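Local coordinates for protein glyceraldehyde-3-phosphate dehydrogenase (Sulfolobus solfataricus, PDB 1B7G) that oxidises and phosphorylates D-glyceraldehyde 3-phosphate in glycolysis, using NADP in marked preference to NAD as cofactor, at residues A[78-83]-A[313-318]. The protein carries 1 engineered substitution. Numbering follows the deposited sequence.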
loop_
_atom_site.group_PDB
_atom_site.type_symbol
_atom_site.label_atom_id
_atom_site.label_comp_id
_atom_site.label_asym_id
_atom_site.label_seq_id
_atom_site.Cartn_x
_atom_site.Cartn_y
_atom_site.Cartn_z
ATOM N N SER A 78 20.461 25.224 3.177
ATOM C CA SER A 78 19.096 25.500 2.709
ATOM C C SER A 78 18.756 26.957 2.914
ATOM O O SER A 78 19.480 27.706 3.596
ATOM C CB SER A 78 18.142 24.592 3.533
ATOM O OG SER A 78 18.240 24.977 4.903
ATOM N N ASP A 79 17.724 27.421 2.259
ATOM C CA ASP A 79 17.033 28.657 2.482
ATOM C C ASP A 79 15.939 28.447 3.569
ATOM O O ASP A 79 15.442 29.443 4.105
ATOM C CB ASP A 79 16.308 29.069 1.199
ATOM C CG ASP A 79 17.302 29.378 0.075
ATOM O OD1 ASP A 79 18.372 29.950 0.376
ATOM O OD2 ASP A 79 17.011 29.049 -1.085
ATOM N N ILE A 80 15.497 27.212 3.801
ATOM C CA ILE A 80 14.428 26.929 4.792
ATOM C C ILE A 80 14.400 25.442 5.128
ATOM O O ILE A 80 14.652 24.573 4.279
ATOM C CB ILE A 80 13.042 27.331 4.276
ATOM C CG1 ILE A 80 11.903 27.075 5.294
ATOM C CG2 ILE A 80 12.719 26.538 3.000
ATOM C CD1 ILE A 80 10.625 27.878 4.938
ATOM N N VAL A 81 14.128 25.111 6.402
ATOM C CA VAL A 81 14.136 23.711 6.796
ATOM C C VAL A 81 12.709 23.216 7.135
ATOM O O VAL A 81 12.000 23.977 7.809
ATOM C CB VAL A 81 14.987 23.502 8.058
ATOM C CG1 VAL A 81 15.067 22.014 8.411
ATOM C CG2 VAL A 81 16.394 24.083 7.903
ATOM N N VAL A 82 12.322 22.069 6.624
ATOM C CA VAL A 82 11.099 21.375 7.008
ATOM C C VAL A 82 11.488 20.343 8.100
ATOM O O VAL A 82 12.161 19.343 7.848
ATOM C CB VAL A 82 10.329 20.628 5.931
ATOM C CG1 VAL A 82 9.033 20.022 6.518
ATOM C CG2 VAL A 82 9.914 21.551 4.782
ATOM N N ASP A 83 11.148 20.675 9.339
ATOM C CA ASP A 83 11.504 19.802 10.461
ATOM C C ASP A 83 10.394 18.771 10.655
ATOM O O ASP A 83 9.258 19.156 10.937
ATOM C CB ASP A 83 11.738 20.620 11.727
ATOM C CG ASP A 83 12.174 19.792 12.921
ATOM O OD1 ASP A 83 11.554 18.755 13.242
ATOM O OD2 ASP A 83 13.144 20.206 13.590
ATOM N N ARG A 313 5.854 28.251 1.295
ATOM C CA ARG A 313 5.509 29.428 0.511
ATOM C C ARG A 313 5.079 30.593 1.367
ATOM O O ARG A 313 5.519 31.726 1.088
ATOM C CB ARG A 313 4.473 29.074 -0.565
ATOM C CG ARG A 313 5.014 28.047 -1.535
ATOM C CD ARG A 313 4.605 28.340 -2.980
ATOM N NE ARG A 313 5.104 27.279 -3.867
ATOM C CZ ARG A 313 4.499 26.114 -4.069
ATOM N NH1 ARG A 313 3.332 25.804 -3.468
ATOM N NH2 ARG A 313 5.102 25.264 -4.895
ATOM N N ALA A 314 4.288 30.367 2.441
ATOM C CA ALA A 314 3.904 31.438 3.325
ATOM C C ALA A 314 5.100 32.078 4.034
ATOM O O ALA A 314 5.326 33.285 4.011
ATOM C CB ALA A 314 2.925 30.957 4.398
ATOM N N SER A 315 5.885 31.256 4.711
ATOM C CA SER A 315 7.050 31.695 5.434
ATOM C C SER A 315 7.982 32.549 4.545
ATOM O O SER A 315 8.472 33.577 4.995
ATOM C CB SER A 315 7.848 30.480 5.888
ATOM O OG SER A 315 8.911 30.755 6.744
ATOM N N MET A 316 8.223 32.075 3.322
ATOM C CA MET A 316 9.166 32.750 2.421
ATOM C C MET A 316 8.484 33.783 1.547
ATOM O O MET A 316 9.120 34.323 0.645
ATOM C CB MET A 316 9.844 31.733 1.512
ATOM C CG MET A 316 10.554 30.597 2.207
ATOM S SD MET A 316 11.962 31.152 3.185
ATOM C CE MET A 316 13.094 31.568 1.848
ATOM N N LYS A 317 7.208 34.039 1.757
ATOM C CA LYS A 317 6.445 35.048 1.031
ATOM C C LYS A 317 6.604 34.867 -0.473
ATOM O O LYS A 317 6.828 35.829 -1.222
ATOM C CB LYS A 317 6.942 36.429 1.486
ATOM C CG LYS A 317 6.900 36.629 2.996
ATOM C CD LYS A 317 7.609 37.909 3.437
ATOM C CE LYS A 317 9.126 37.772 3.393
ATOM N NZ LYS A 317 9.790 39.046 3.841
ATOM N N LEU A 318 6.434 33.637 -0.961
ATOM C CA LEU A 318 6.655 33.364 -2.380
ATOM C C LEU A 318 5.519 33.749 -3.283
ATOM O O LEU A 318 5.772 34.089 -4.447
ATOM C CB LEU A 318 6.996 31.883 -2.600
ATOM C CG LEU A 318 8.226 31.355 -1.889
ATOM C CD1 LEU A 318 8.452 29.882 -2.210
ATOM C CD2 LEU A 318 9.490 32.154 -2.247
#
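I80 reaches out because CG1 lies anti to the backbone N (chi1 -179°) and the chain stays extended at chi2, so that CD1 is carried toward the C-terminal end of helix 304-315. M316, bent at chi2 (-65°) and chi3 (-72°), brings SD alongside I80, and the two side chains run past each other in opposite directions. CD1 of I80 lies 3.9 Å from CG of M316, and SD of M316 stands 4.1 Å from CB of I80. Beyond the sulfur, the CE methyl of M316 lies 3.9 Å from O of D79 and 4.1 Å from its CB. A long, flexible, apolar residue suits this place, since it can bend to touch both I80 and D79. Replacing M316 by alanine would remove CG, SD and CE, which would probably leave a gap beside CD1 of I80 and strip the methyl from the backbone O and CB of D79. CB and OG of S315 also lie against CD1 of I80, with OG 3.8 Å from it; a small side chain suits this close approach, and its buried hydroxyl is satisfied by K131 O, while the D79 carboxylate turns to the backbone N of N3. No hydrogen bond joins the two segments. Just beyond, K317, with positive phi, is the C-prime residue of a Schellman motif that ends the helix, L318 N bonding to R313 O (2.9 Å) and K317 N to A314 O (3.0 Å). The contact is van der Waals packing, mostly of I80 against M316, of a helix end on strand 80-83, which lies between strands 2-7 and 103-106 in the parallel sheet of the Rossmann-type nucleotide-binding domain.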